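Local coordinates for protein inactive glucansucrase (Lactobacillus reuteri, PDB 5JBD) that belongs to glycoside hydrolase family 70, a TIM-barrel family, and is an inactive glucansucrase that carries a bound calcium ion, at residues M296-N301 and P813-T818; G308-A313 and S631-N636; N312-L317 and A645-H650; K334-L339 and K637-E642. All coordinates share one frame; numbering follows the deposited sequence.

In the fold
The four contacts lie on the same side of the chain's centre and grade from surface to interior. Contact 2 is a surface contact of proline, valine and alanine, whereas contact 3 is buried and joins leucines to an asparagine and a histidine through one water. Both use helix 310-315, and Val633 of contact 2 packs on Ala646 of contact 3. Contact 4, partly buried, differs in being built on backbone hydrogen bonds; its Phe641 reaches Ala313 and Asn314, tying it to both. Contact 1, also partly buried, lies some 15 to 22 Å away between centres, joining helix 291-304 to a distant loop mainly through one glutamine amide, with a leucine pair beside it, and touches contact 4 through Gln338.

Contact 1: residues M296-N301 and P813-T818; sequences MGQLMN and PDLFTT
Gln298 reaches from its helix into the turn of Pro813-Thr818, and its amide nitrogen finds the carboxylate of Asp814. The side chain is stretched out, with CG opposite the backbone nitrogen (chi1 -171°) and the chain extended beyond CG, which carries the amide well clear of the helix. Gln298 NE2 donates to Asp814 OD2 at 2.9 Å with an N-H...O angle of 152°; the oxygen is met on its anti side, slightly out of the carboxylate plane. The same nitrogen makes a weak second bond to the carbonyl, Gln298 NE2 to Asp814 O 3.2 Å. Asp814 can offer both atoms because chi1 of 56° sets CG between its own backbone nitrogen and carbonyl carbon. Its carbonyl is much in demand, since Thr818 OG1 also donates to Asp814 O, at 2.8 Å and from above the carbonyl plane, and the backbone nitrogens of Thr817 and Thr818 bond to it as well.

The other half of the amide is fixed by water 1, which donates to Gln298 OE1 and to Leu815 O, each at 2.8 Å. With both ends engaged, the amide has little freedom to rotate. Beneath this polar layer, Leu815 splits its branches: CD2 lies against Gln298 CD at 3.9 Å, while CD1 meets Leu299 CD1. Asp302 brings a second carboxylate close to Asp814, which could raise the affinity of one of them for a proton. Leu299 continues inward onto Leu256 and Glu259 of helix 249-263 and Leu808 of helix 805-811, so the contact adjoins a cluster formed by helices 291-304, 249-263 and 805-811, while Met296 and Met300 of helix 291-304 pack on strand 279-282.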
loop_
_atom_site.group_PDB
_atom_site.type_symbol
_atom_site.label_atom_id
_atom_site.label_comp_id
_atom_site.label_asym_id
_atom_site.label_seq_id
_atom_site.Cartn_x
_atom_site.Cartn_y
_atom_site.Cartn_z
ATOM N N MET A 296 2.339 -17.933 -7.667
ATOM C CA MET A 296 1.489 -18.068 -6.482
ATOM C C MET A 296 0.390 -19.105 -6.722
ATOM O O MET A 296 0.170 -19.973 -5.890
ATOM C CB MET A 296 0.867 -16.726 -6.101
ATOM C CG MET A 296 -0.052 -16.776 -4.887
ATOM S SD MET A 296 -0.889 -15.232 -4.531
ATOM C CE MET A 296 0.434 -14.375 -3.674
ATOM N N GLY A 297 -0.310 -18.994 -7.849
ATOM C CA GLY A 297 -1.339 -19.971 -8.202
ATOM C C GLY A 297 -0.790 -21.383 -8.320
ATOM O O GLY A 297 -1.409 -22.342 -7.848
ATOM N N GLN A 298 0.391 -21.511 -8.918
ATOM C CA GLN A 298 1.039 -22.829 -9.067
ATOM C C GLN A 298 1.336 -23.467 -7.710
ATOM O O GLN A 298 1.059 -24.655 -7.514
ATOM C CB GLN A 298 2.312 -22.709 -9.890
ATOM C CG GLN A 298 2.919 -24.049 -10.281
ATOM C CD GLN A 298 4.263 -23.910 -10.965
ATOM O OE1 GLN A 298 4.680 -22.802 -11.336
ATOM N NE2 GLN A 298 4.958 -25.046 -11.140
ATOM N N LEU A 299 1.883 -22.678 -6.784
ATOM C CA LEU A 299 2.178 -23.151 -5.421
ATOM C C LEU A 299 0.931 -23.635 -4.721
ATOM O O LEU A 299 0.902 -24.725 -4.159
ATOM C CB LEU A 299 2.825 -22.047 -4.565
ATOM C CG LEU A 299 3.114 -22.366 -3.083
ATOM C CD1 LEU A 299 4.140 -23.486 -2.961
ATOM C CD2 LEU A 299 3.592 -21.144 -2.317
ATOM N N MET A 300 -0.094 -22.795 -4.726
ATOM C CA MET A 300 -1.321 -23.118 -4.015
ATOM C C MET A 300 -2.046 -24.314 -4.648
ATOM O O MET A 300 -2.627 -25.120 -3.928
ATOM C CB MET A 300 -2.190 -21.866 -3.869
ATOM C CG MET A 300 -1.527 -20.860 -2.909
ATOM S SD MET A 300 -2.395 -19.308 -2.745
ATOM C CE MET A 300 -3.830 -19.919 -1.874
ATOM N N ASN A 301 -1.939 -24.475 -5.965
ATOM C CA ASN A 301 -2.439 -25.694 -6.629
ATOM C C ASN A 301 -1.609 -26.947 -6.283
ATOM O O ASN A 301 -2.166 -28.027 -6.069
ATOM C CB ASN A 301 -2.535 -25.522 -8.155
ATOM C CG ASN A 301 -3.242 -26.691 -8.835
ATOM O OD1 ASN A 301 -4.269 -27.176 -8.355
ATOM N ND2 ASN A 301 -2.680 -27.162 -9.944
ATOM N N PRO A 813 8.831 -30.163 -7.189
ATOM C CA PRO A 813 9.949 -29.781 -8.074
ATOM C C PRO A 813 9.541 -28.936 -9.297
ATOM O O PRO A 813 10.356 -28.150 -9.795
ATOM C CB PRO A 813 10.554 -31.131 -8.501
ATOM C CG PRO A 813 9.489 -32.148 -8.234
ATOM C CD PRO A 813 8.684 -31.626 -7.079
ATOM N N ASP A 814 8.297 -29.090 -9.756
ATOM C CA ASP A 814 7.738 -28.272 -10.860
ATOM C C ASP A 814 7.851 -26.746 -10.647
ATOM O O ASP A 814 7.971 -25.983 -11.616
ATOM C CB ASP A 814 6.271 -28.660 -11.141
ATOM C CG ASP A 814 5.393 -28.560 -9.899
ATOM O OD1 ASP A 814 5.452 -29.464 -9.038
ATOM O OD2 ASP A 814 4.676 -27.563 -9.765
ATOM N N LEU A 815 7.834 -26.314 -9.383
ATOM C CA LEU A 815 8.013 -24.904 -9.044
ATOM C C LEU A 815 9.282 -24.309 -9.640
ATOM O O LEU A 815 9.304 -23.123 -9.985
ATOM C CB LEU A 815 8.036 -24.704 -7.516
ATOM C CG LEU A 815 6.724 -24.953 -6.766
ATOM C CD1 LEU A 815 6.933 -24.790 -5.270
ATOM C CD2 LEU A 815 5.635 -24.027 -7.266
ATOM N N PHE A 816 10.338 -25.125 -9.718
ATOM C CA PHE A 816 11.657 -24.671 -10.134
ATOM C C PHE A 816 12.099 -25.236 -11.487
ATOM O O PHE A 816 13.272 -25.102 -11.864
ATOM C CB PHE A 816 12.658 -24.971 -8.998
ATOM C CG PHE A 816 12.176 -24.462 -7.659
ATOM C CD1 PHE A 816 12.122 -23.103 -7.405
ATOM C CD2 PHE A 816 11.711 -25.337 -6.686
ATOM C CE1 PHE A 816 11.637 -22.620 -6.200
ATOM C CE2 PHE A 816 11.233 -24.858 -5.473
ATOM C CZ PHE A 816 11.199 -23.498 -5.230
ATOM N N THR A 817 11.161 -25.836 -12.226
ATOM C CA THR A 817 11.382 -26.155 -13.653
ATOM C C THR A 817 10.411 -25.447 -14.614
ATOM O O THR A 817 10.699 -25.348 -15.793
ATOM C CB THR A 817 11.348 -27.674 -13.912
ATOM O OG1 THR A 817 10.091 -28.214 -13.501
ATOM C CG2 THR A 817 12.472 -28.369 -13.156
ATOM N N THR A 818 9.275 -24.955 -14.122
ATOM C CA THR A 818 8.334 -24.211 -14.960
ATOM C C THR A 818 8.937 -22.878 -15.352
ATOM O O THR A 818 9.278 -22.068 -14.482
ATOM C CB THR A 818 7.032 -23.979 -14.213
ATOM O OG1 THR A 818 6.465 -25.252 -13.898
ATOM C CG2 THR A 818 6.032 -23.136 -15.055
HETATM O O HOH W 1 7.210 -21.621 -10.981
#

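Contact 2: residues G308-A313 and S631-N636; sequences GNPQNA and SDVVAN
The closest polar approach between Gly308-Ala313 and Ser631-Asn636 is a CA-H...O contact, with Gly308 CA 3.4 Å from Asn636 O and an angle of 145° at the hydrogen. Gly308 adopts a positive phi (77°) and has no side chain, so its backbone can lie close to the passing loop; it is also hydrogen-bonded to the backbone of Lys639, farther along the same loop. Its carbonyl turns to the methyl of Ala635, the residue before Asn636, with Gly308 O to Ala635 CB 3.5 Å.

Pro310 gives the largest share of the buried surface. Three successive ring carbons meet three successive residues: Pro310 CD rests on Ala635 CB at 3.7 Å, CG lies 3.9 Å from Val634 O, and CB touches Val633 CG2 at 4.1 Å. The loop thus runs along one edge of the ring, and its residues are met in reverse order. Chi1 of Val633 (-64°) sends CG2 between its backbone nitrogen and carbonyl carbon, and it is this branch that touches the proline; CG1 packs instead on Ala646. Past Pro310 the backbones draw together again at Gln311 and Ser631, whose CA atoms are 6.0 Å apart.

Asn309 is at the N-cap position and Pro310 begins the helix, where the absence of a backbone N-H costs no bond. The arrangement is that of a surface loop, leading from strand 612-618 toward the short helix 645-648, laid over the first turn of helix 310-315 at the N-terminal end of the strands of the TIM barrel.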
loop_
_atom_site.group_PDB
_atom_site.type_symbol
_atom_site.label_atom_id
_atom_site.label_comp_id
_atom_site.label_asym_id
_atom_site.label_seq_id
_atom_site.Cartn_x
_atom_site.Cartn_y
_atom_site.Cartn_z
ATOM N N GLY A 308 -9.576 -27.082 -10.923
ATOM C CA GLY A 308 -10.549 -28.143 -11.194
ATOM C C GLY A 308 -11.324 -28.702 -10.004
ATOM O O GLY A 308 -12.109 -29.644 -10.178
ATOM N N ASN A 309 -11.103 -28.135 -8.819
ATOM C CA ASN A 309 -11.717 -28.600 -7.576
ATOM C C ASN A 309 -12.217 -27.359 -6.812
ATOM O O ASN A 309 -11.468 -26.776 -6.016
ATOM C CB ASN A 309 -10.696 -29.410 -6.751
ATOM C CG ASN A 309 -10.175 -30.630 -7.496
ATOM O OD1 ASN A 309 -10.945 -31.446 -7.986
ATOM N ND2 ASN A 309 -8.858 -30.756 -7.583
ATOM N N PRO A 310 -13.459 -26.914 -7.101
ATOM C CA PRO A 310 -14.010 -25.687 -6.505
ATOM C C PRO A 310 -13.979 -25.620 -4.985
ATOM O O PRO A 310 -13.739 -24.534 -4.431
ATOM C CB PRO A 310 -15.454 -25.664 -7.029
ATOM C CG PRO A 310 -15.372 -26.353 -8.347
ATOM C CD PRO A 310 -14.374 -27.454 -8.135
ATOM N N GLN A 311 -14.175 -26.759 -4.313
ATOM C CA GLN A 311 -14.117 -26.786 -2.848
ATOM C C GLN A 311 -12.732 -26.366 -2.334
ATOM O O GLN A 311 -12.634 -25.545 -1.406
ATOM C CB GLN A 311 -14.506 -28.176 -2.303
ATOM C CG GLN A 311 -14.542 -28.318 -0.769
ATOM C CD GLN A 311 -15.564 -27.410 -0.089
ATOM O OE1 GLN A 311 -15.189 -26.494 0.651
ATOM N NE2 GLN A 311 -16.856 -27.641 -0.352
ATOM N N ASN A 312 -11.676 -26.931 -2.931
ATOM C CA ASN A 312 -10.309 -26.610 -2.528
ATOM C C ASN A 312 -9.938 -25.176 -2.928
ATOM O O ASN A 312 -9.340 -24.449 -2.143
ATOM C CB ASN A 312 -9.305 -27.597 -3.147
ATOM C CG ASN A 312 -9.440 -29.001 -2.597
ATOM O OD1 ASN A 312 -10.027 -29.228 -1.532
ATOM N ND2 ASN A 312 -8.849 -29.948 -3.292
ATOM N N ALA A 313 -10.302 -24.774 -4.144
ATOM C CA ALA A 313 -10.026 -23.405 -4.607
ATOM C C ALA A 313 -10.676 -22.361 -3.677
ATOM O O ALA A 313 -10.011 -21.442 -3.202
ATOM C CB ALA A 313 -10.505 -23.209 -6.038
ATOM N N SER A 631 -19.032 -28.424 -3.654
ATOM C CA SER A 631 -19.120 -29.787 -4.190
ATOM C C SER A 631 -20.293 -29.964 -5.158
ATOM O O SER A 631 -20.310 -30.909 -5.935
ATOM C CB SER A 631 -19.222 -30.822 -3.055
ATOM O OG SER A 631 -20.432 -30.688 -2.326
ATOM N N ASP A 632 -21.271 -29.046 -5.112
ATOM C CA ASP A 632 -22.488 -29.126 -5.945
ATOM C C ASP A 632 -22.530 -28.220 -7.179
ATOM O O ASP A 632 -23.580 -28.130 -7.839
ATOM C CB ASP A 632 -23.717 -28.846 -5.064
ATOM C CG ASP A 632 -23.860 -29.852 -3.937
ATOM O OD1 ASP A 632 -23.517 -31.039 -4.142
ATOM O OD2 ASP A 632 -24.287 -29.456 -2.840
ATOM N N VAL A 633 -21.417 -27.565 -7.510
ATOM C CA VAL A 633 -21.377 -26.715 -8.700
ATOM C C VAL A 633 -20.521 -27.392 -9.756
ATOM O O VAL A 633 -19.858 -28.387 -9.474
ATOM C CB VAL A 633 -20.855 -25.292 -8.396
ATOM C CG1 VAL A 633 -21.820 -24.582 -7.459
ATOM C CG2 VAL A 633 -19.437 -25.309 -7.816
ATOM N N VAL A 634 -20.548 -26.848 -10.967
ATOM C CA VAL A 634 -19.789 -27.422 -12.080
ATOM C C VAL A 634 -18.302 -27.235 -11.801
ATOM O O VAL A 634 -17.894 -26.164 -11.362
ATOM C CB VAL A 634 -20.188 -26.781 -13.433
ATOM C CG1 VAL A 634 -19.263 -27.244 -14.566
ATOM C CG2 VAL A 634 -21.649 -27.108 -13.760
ATOM N N ALA A 635 -17.507 -28.283 -12.015
ATOM C CA ALA A 635 -16.055 -28.189 -11.894
ATOM C C ALA A 635 -15.480 -28.205 -13.301
ATOM O O ALA A 635 -15.978 -28.907 -14.176
ATOM C CB ALA A 635 -15.505 -29.335 -11.080
ATOM N N ASN A 636 -14.467 -27.389 -13.530
ATOM C CA ASN A 636 -13.857 -27.269 -14.852
ATOM C C ASN A 636 -12.369 -27.413 -14.673
ATOM O O ASN A 636 -11.755 -26.610 -13.961
ATOM C CB ASN A 636 -14.218 -25.909 -15.449
ATOM C CG ASN A 636 -13.714 -25.724 -16.872
ATOM O OD1 ASN A 636 -12.738 -26.352 -17.312
ATOM N ND2 ASN A 636 -14.361 -24.823 -17.589
#

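Contact 3: residues N312-L317 and A645-H650; sequences NANDHL and AALDSH
Asn314 is the first residue of Asn312-Leu317 to meet Ala645-His650, and it does so on three fronts. With CG beside the backbone nitrogen (chi1 -65°), its amide projects from the helix toward Ala645-His650. Asn314 OD1 faces a methyl, Leu647 CD1, at 3.6 Å, while ND2 lies beside the backbone at Ala646 and Leu647 and donates to water 2 at 2.9 Å. That water also bonds to His650 NE2 at 2.8 Å, in the plane of the imidazole, and so couples amide and ring. The ring leans against the stem of the same asparagine, His650 NE2 to Asn314 CB 3.8 Å, and Asn314 O approaches His650 CE1 obliquely at 3.7 Å. On its other nitrogen, ND1, the histidine is hydrogen-bonded to Asp688 at the start of strand 688-691, which sets the turn of the ring and would probably polarise it.

Each segment runs directly into a parallel strand of the barrel, 319-320 and 652-654, so this layer covers the N-terminal end of the strands in the TIM barrel.

Asp315, next along the chain, packs on Lys743 of strand 743-748. After the helix has ended, Leu317 turns back toward the contact. Its CD1 meets Leu647 CD1 at 3.8 Å, and CD2 comes obliquely within 4.3 Å of His650 ND1. Phe641 covers both Leu317 and Asn314, and Leu647 continues onto Val460 of strand 460-464.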
loop_
_atom_site.group_PDB
_atom_site.type_symbol
_atom_site.label_atom_id
_atom_site.label_comp_id
_atom_site.label_asym_id
_atom_site.label_seq_id
_atom_site.Cartn_x
_atom_site.Cartn_y
_atom_site.Cartn_z
ATOM N N ASN A 312 -11.676 -26.931 -2.931
ATOM C CA ASN A 312 -10.309 -26.610 -2.528
ATOM C C ASN A 312 -9.938 -25.176 -2.928
ATOM O O ASN A 312 -9.340 -24.449 -2.143
ATOM C CB ASN A 312 -9.305 -27.597 -3.147
ATOM C CG ASN A 312 -9.440 -29.001 -2.597
ATOM O OD1 ASN A 312 -10.027 -29.228 -1.532
ATOM N ND2 ASN A 312 -8.849 -29.948 -3.292
ATOM N N ALA A 313 -10.302 -24.774 -4.144
ATOM C CA ALA A 313 -10.026 -23.405 -4.607
ATOM C C ALA A 313 -10.676 -22.361 -3.677
ATOM O O ALA A 313 -10.011 -21.442 -3.202
ATOM C CB ALA A 313 -10.505 -23.209 -6.038
ATOM N N ASN A 314 -11.948 -22.557 -3.381
ATOM C CA ASN A 314 -12.722 -21.612 -2.550
ATOM C C ASN A 314 -12.277 -21.587 -1.058
ATOM O O ASN A 314 -12.290 -20.530 -0.431
ATOM C CB ASN A 314 -14.226 -21.880 -2.679
ATOM C CG ASN A 314 -14.769 -21.608 -4.094
ATOM O OD1 ASN A 314 -14.023 -21.255 -5.007
ATOM N ND2 ASN A 314 -16.079 -21.794 -4.278
ATOM N N ASP A 315 -11.858 -22.735 -0.524
ATOM C CA ASP A 315 -11.243 -22.793 0.818
ATOM C C ASP A 315 -9.937 -21.988 0.899
ATOM O O ASP A 315 -9.517 -21.603 2.002
ATOM C CB ASP A 315 -10.971 -24.236 1.245
ATOM C CG ASP A 315 -12.227 -24.983 1.706
ATOM O OD1 ASP A 315 -13.277 -24.366 1.946
ATOM O OD2 ASP A 315 -12.164 -26.224 1.817
ATOM N N HIS A 316 -9.295 -21.741 -0.249
ATOM C CA HIS A 316 -8.059 -20.951 -0.305
ATOM C C HIS A 316 -8.256 -19.683 -1.136
ATOM O O HIS A 316 -7.410 -19.302 -1.947
ATOM C CB HIS A 316 -6.917 -21.849 -0.813
ATOM C CG HIS A 316 -6.627 -22.992 0.109
ATOM N ND1 HIS A 316 -5.879 -22.840 1.262
ATOM C CD2 HIS A 316 -7.025 -24.289 0.087
ATOM C CE1 HIS A 316 -5.820 -23.997 1.900
ATOM N NE2 HIS A 316 -6.502 -24.891 1.209
ATOM N N LEU A 317 -9.385 -19.009 -0.889
ATOM C CA LEU A 317 -9.764 -17.819 -1.641
ATOM C C LEU A 317 -8.626 -16.835 -1.679
ATOM O O LEU A 317 -8.088 -16.484 -0.633
ATOM C CB LEU A 317 -10.989 -17.148 -1.000
ATOM C CG LEU A 317 -11.708 -16.097 -1.851
ATOM C CD1 LEU A 317 -12.325 -16.719 -3.105
ATOM C CD2 LEU A 317 -12.764 -15.372 -1.015
ATOM N N ALA A 645 -22.913 -19.907 -7.940
ATOM C CA ALA A 645 -23.595 -19.792 -6.650
ATOM C C ALA A 645 -22.707 -20.114 -5.432
ATOM O O ALA A 645 -22.867 -19.505 -4.347
ATOM C CB ALA A 645 -24.853 -20.661 -6.648
ATOM N N ALA A 646 -21.757 -21.040 -5.589
ATOM C CA ALA A 646 -20.868 -21.371 -4.470
ATOM C C ALA A 646 -19.889 -20.239 -4.179
ATOM O O ALA A 646 -19.731 -19.842 -3.020
ATOM C CB ALA A 646 -20.138 -22.681 -4.709
ATOM N N LEU A 647 -19.247 -19.698 -5.206
ATOM C CA LEU A 647 -18.313 -18.588 -4.986
ATOM C C LEU A 647 -19.064 -17.352 -4.474
ATOM O O LEU A 647 -18.561 -16.643 -3.584
ATOM C CB LEU A 647 -17.543 -18.240 -6.256
ATOM C CG LEU A 647 -16.382 -17.259 -6.044
ATOM C CD1 LEU A 647 -15.276 -17.908 -5.219
ATOM C CD2 LEU A 647 -15.819 -16.792 -7.370
ATOM N N ASP A 648 -20.255 -17.117 -5.022
ATOM C CA ASP A 648 -21.135 -16.002 -4.582
ATOM C C ASP A 648 -21.536 -16.092 -3.120
ATOM O O ASP A 648 -21.863 -15.072 -2.512
ATOM C CB ASP A 648 -22.445 -15.939 -5.408
ATOM C CG ASP A 648 -22.264 -15.408 -6.817
ATOM O OD1 ASP A 648 -21.174 -14.941 -7.186
ATOM O OD2 ASP A 648 -23.262 -15.418 -7.578
ATOM N N SER A 649 -21.559 -17.303 -2.554
ATOM C CA SER A 649 -21.854 -17.474 -1.121
ATOM C C SER A 649 -20.793 -16.866 -0.153
ATOM O O SER A 649 -21.067 -16.691 1.036
ATOM C CB SER A 649 -22.103 -18.964 -0.800
ATOM O OG SER A 649 -23.177 -19.492 -1.562
ATOM N N HIS A 650 -19.606 -16.529 -0.669
ATOM C CA HIS A 650 -18.550 -15.896 0.130
ATOM C C HIS A 650 -18.756 -14.391 0.281
ATOM O O HIS A 650 -19.417 -13.735 -0.558
ATOM C CB HIS A 650 -17.178 -16.177 -0.485
ATOM C CG HIS A 650 -16.819 -17.629 -0.473
ATOM N ND1 HIS A 650 -15.773 -18.135 0.268
ATOM C CD2 HIS A 650 -17.408 -18.696 -1.066
ATOM C CE1 HIS A 650 -15.735 -19.449 0.126
ATOM N NE2 HIS A 650 -16.717 -19.814 -0.673
HETATM O O HOH W 2 -17.230 -22.356 -1.648
#

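Contact 4: residues K334-L339 and K637-E642; sequences KGNPQL and KEKTFE
Lys639 has CG beside its backbone nitrogen (chi1 -62°) and bends at chi2 (-63°), so that the extended remainder can reach Asn336, whose CG likewise lies beside its own backbone nitrogen. The ammonium then donates to the amide oxygen, Lys639 NZ to Asn336 OD1 3.0 Å. Asn336 ND2 is turned the other way, to Asn332 OD1 in helix 326-333, which holds the amide from both ends.

Gly335, the positive-phi residue of a Schellman motif closing that helix, lets the two segments run close together in nearly the same direction. Thr640 N bonds to Gly335 O at 2.9 Å and 170°, and Phe641 N bonds to Asn336 O at 3.0 Å. Water 3 adds a second grip on Gly335 O and bonds to Thr640 OG1 at 2.7 Å.

Phe641 carries the apolar side: Leu339 CD2 makes an off-centre CH-pi contact, 4.3 Å from the ring centroid, while Pro337 O meets the ring edge at Phe641 CE2, 3.3 Å away. Because Lys639 NZ also bonds weakly to Asn332 O, its positive charge lies at the C-terminal end of helix 326-333, where it would probably interact favourably with the partial negative charge of that helix end.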
loop_
_atom_site.group_PDB
_atom_site.type_symbol
_atom_site.label_atom_id
_atom_site.label_comp_id
_atom_site.label_asym_id
_atom_site.label_seq_id
_atom_site.Cartn_x
_atom_site.Cartn_y
_atom_site.Cartn_z
ATOM N N LYS A 334 -5.748 -17.045 -17.901
ATOM C CA LYS A 334 -4.983 -17.875 -16.994
ATOM C C LYS A 334 -5.827 -18.886 -16.213
ATOM O O LYS A 334 -5.302 -19.604 -15.373
ATOM C CB LYS A 334 -4.206 -16.975 -16.010
ATOM C CG LYS A 334 -3.149 -16.126 -16.684
ATOM C CD LYS A 334 -2.524 -15.132 -15.704
ATOM C CE LYS A 334 -1.425 -14.319 -16.361
ATOM N NZ LYS A 334 -0.235 -15.129 -16.762
ATOM N N GLY A 335 -7.126 -18.948 -16.479
ATOM C CA GLY A 335 -7.989 -19.829 -15.706
ATOM C C GLY A 335 -8.290 -19.349 -14.297
ATOM O O GLY A 335 -8.686 -20.154 -13.450
ATOM N N ASN A 336 -8.132 -18.048 -14.059
ATOM C CA ASN A 336 -8.586 -17.377 -12.841
ATOM C C ASN A 336 -7.958 -17.931 -11.551
ATOM O O ASN A 336 -8.657 -18.424 -10.675
ATOM C CB ASN A 336 -10.120 -17.394 -12.779
ATOM C CG ASN A 336 -10.754 -16.837 -14.038
ATOM O OD1 ASN A 336 -11.232 -17.593 -14.877
ATOM N ND2 ASN A 336 -10.697 -15.515 -14.210
ATOM N N PRO A 337 -6.623 -17.853 -11.432
ATOM C CA PRO A 337 -5.947 -18.276 -10.202
ATOM C C PRO A 337 -6.237 -17.385 -8.970
ATOM O O PRO A 337 -6.118 -17.854 -7.828
ATOM C CB PRO A 337 -4.476 -18.230 -10.590
ATOM C CG PRO A 337 -4.405 -17.183 -11.640
ATOM C CD PRO A 337 -5.675 -17.338 -12.430
ATOM N N GLN A 338 -6.615 -16.131 -9.207
ATOM C CA GLN A 338 -7.114 -15.208 -8.163
ATOM C C GLN A 338 -8.332 -14.454 -8.681
ATOM O O GLN A 338 -8.547 -14.392 -9.887
ATOM C CB GLN A 338 -6.036 -14.189 -7.803
ATOM C CG GLN A 338 -4.738 -14.804 -7.279
ATOM C CD GLN A 338 -3.688 -15.040 -8.344
ATOM O OE1 GLN A 338 -3.586 -14.288 -9.331
ATOM N NE2 GLN A 338 -2.851 -16.063 -8.121
ATOM N N LEU A 339 -9.103 -13.858 -7.775
ATOM C CA LEU A 339 -10.212 -12.983 -8.157
ATOM C C LEU A 339 -9.731 -11.632 -8.689
ATOM O O LEU A 339 -8.761 -11.059 -8.184
ATOM C CB LEU A 339 -11.146 -12.719 -6.983
ATOM C CG LEU A 339 -11.717 -13.928 -6.247
ATOM C CD1 LEU A 339 -12.737 -13.461 -5.216
ATOM C CD2 LEU A 339 -12.332 -14.913 -7.225
ATOM N N LYS A 637 -11.767 -28.411 -15.331
ATOM C CA LYS A 637 -10.332 -28.690 -15.174
ATOM C C LYS A 637 -9.425 -27.522 -15.556
ATOM O O LYS A 637 -8.297 -27.471 -15.106
ATOM C CB LYS A 637 -9.895 -29.959 -15.952
ATOM C CG LYS A 637 -9.933 -29.801 -17.470
ATOM C CD LYS A 637 -9.836 -31.120 -18.241
ATOM C CE LYS A 637 -9.822 -30.832 -19.756
ATOM N NZ LYS A 637 -8.447 -30.527 -20.252
ATOM N N GLU A 638 -9.899 -26.616 -16.410
ATOM C CA GLU A 638 -9.119 -25.485 -16.865
ATOM C C GLU A 638 -9.288 -24.249 -15.970
ATOM O O GLU A 638 -8.619 -23.233 -16.205
ATOM C CB GLU A 638 -9.526 -25.094 -18.308
ATOM C CG GLU A 638 -9.708 -26.169 -19.397
ATOM C CD GLU A 638 -8.412 -26.837 -19.840
ATOM O OE1 GLU A 638 -7.321 -26.463 -19.340
ATOM O OE2 GLU A 638 -8.481 -27.745 -20.713
ATOM N N LYS A 639 -10.157 -24.325 -14.955
ATOM C CA LYS A 639 -10.420 -23.188 -14.093
ATOM C C LYS A 639 -10.092 -23.454 -12.623
ATOM O O LYS A 639 -10.293 -24.557 -12.102
ATOM C CB LYS A 639 -11.880 -22.751 -14.213
ATOM C CG LYS A 639 -12.309 -22.283 -15.606
ATOM C CD LYS A 639 -11.540 -21.051 -16.042
ATOM C CE LYS A 639 -12.165 -20.331 -17.235
ATOM N NZ LYS A 639 -11.521 -18.985 -17.487
ATOM N N THR A 640 -9.649 -22.402 -11.953
ATOM C CA THR A 640 -9.489 -22.394 -10.499
ATOM C C THR A 640 -10.726 -21.713 -9.883
ATOM O O THR A 640 -11.609 -22.407 -9.355
ATOM C CB THR A 640 -8.142 -21.753 -10.142
ATOM O OG1 THR A 640 -7.092 -22.573 -10.676
ATOM C CG2 THR A 640 -7.942 -21.633 -8.640
ATOM N N PHE A 641 -10.836 -20.386 -9.969
ATOM C CA PHE A 641 -12.085 -19.726 -9.554
ATOM C C PHE A 641 -13.124 -19.705 -10.680
ATOM O O PHE A 641 -12.787 -19.554 -11.844
ATOM C CB PHE A 641 -11.828 -18.348 -8.946
ATOM C CG PHE A 641 -11.066 -18.434 -7.664
ATOM C CD1 PHE A 641 -11.649 -19.038 -6.552
ATOM C CD2 PHE A 641 -9.735 -18.047 -7.592
ATOM C CE1 PHE A 641 -10.944 -19.187 -5.381
ATOM C CE2 PHE A 641 -9.029 -18.207 -6.423
ATOM C CZ PHE A 641 -9.628 -18.780 -5.318
ATOM N N GLU A 642 -14.375 -19.925 -10.290
ATOM C CA GLU A 642 -15.523 -19.907 -11.172
ATOM C C GLU A 642 -16.597 -19.068 -10.482
ATOM O O GLU A 642 -16.867 -19.273 -9.294
ATOM C CB GLU A 642 -16.071 -21.299 -11.339
ATOM C CG GLU A 642 -15.131 -22.304 -11.986
ATOM C CD GLU A 642 -15.782 -23.663 -12.119
ATOM O OE1 GLU A 642 -16.324 -24.152 -11.106
ATOM O OE2 GLU A 642 -15.764 -24.235 -13.221
HETATM O O HOH W 3 -6.738 -22.257 -13.348
HETATM O O HOH W 4 -13.989 -18.988 -14.346
#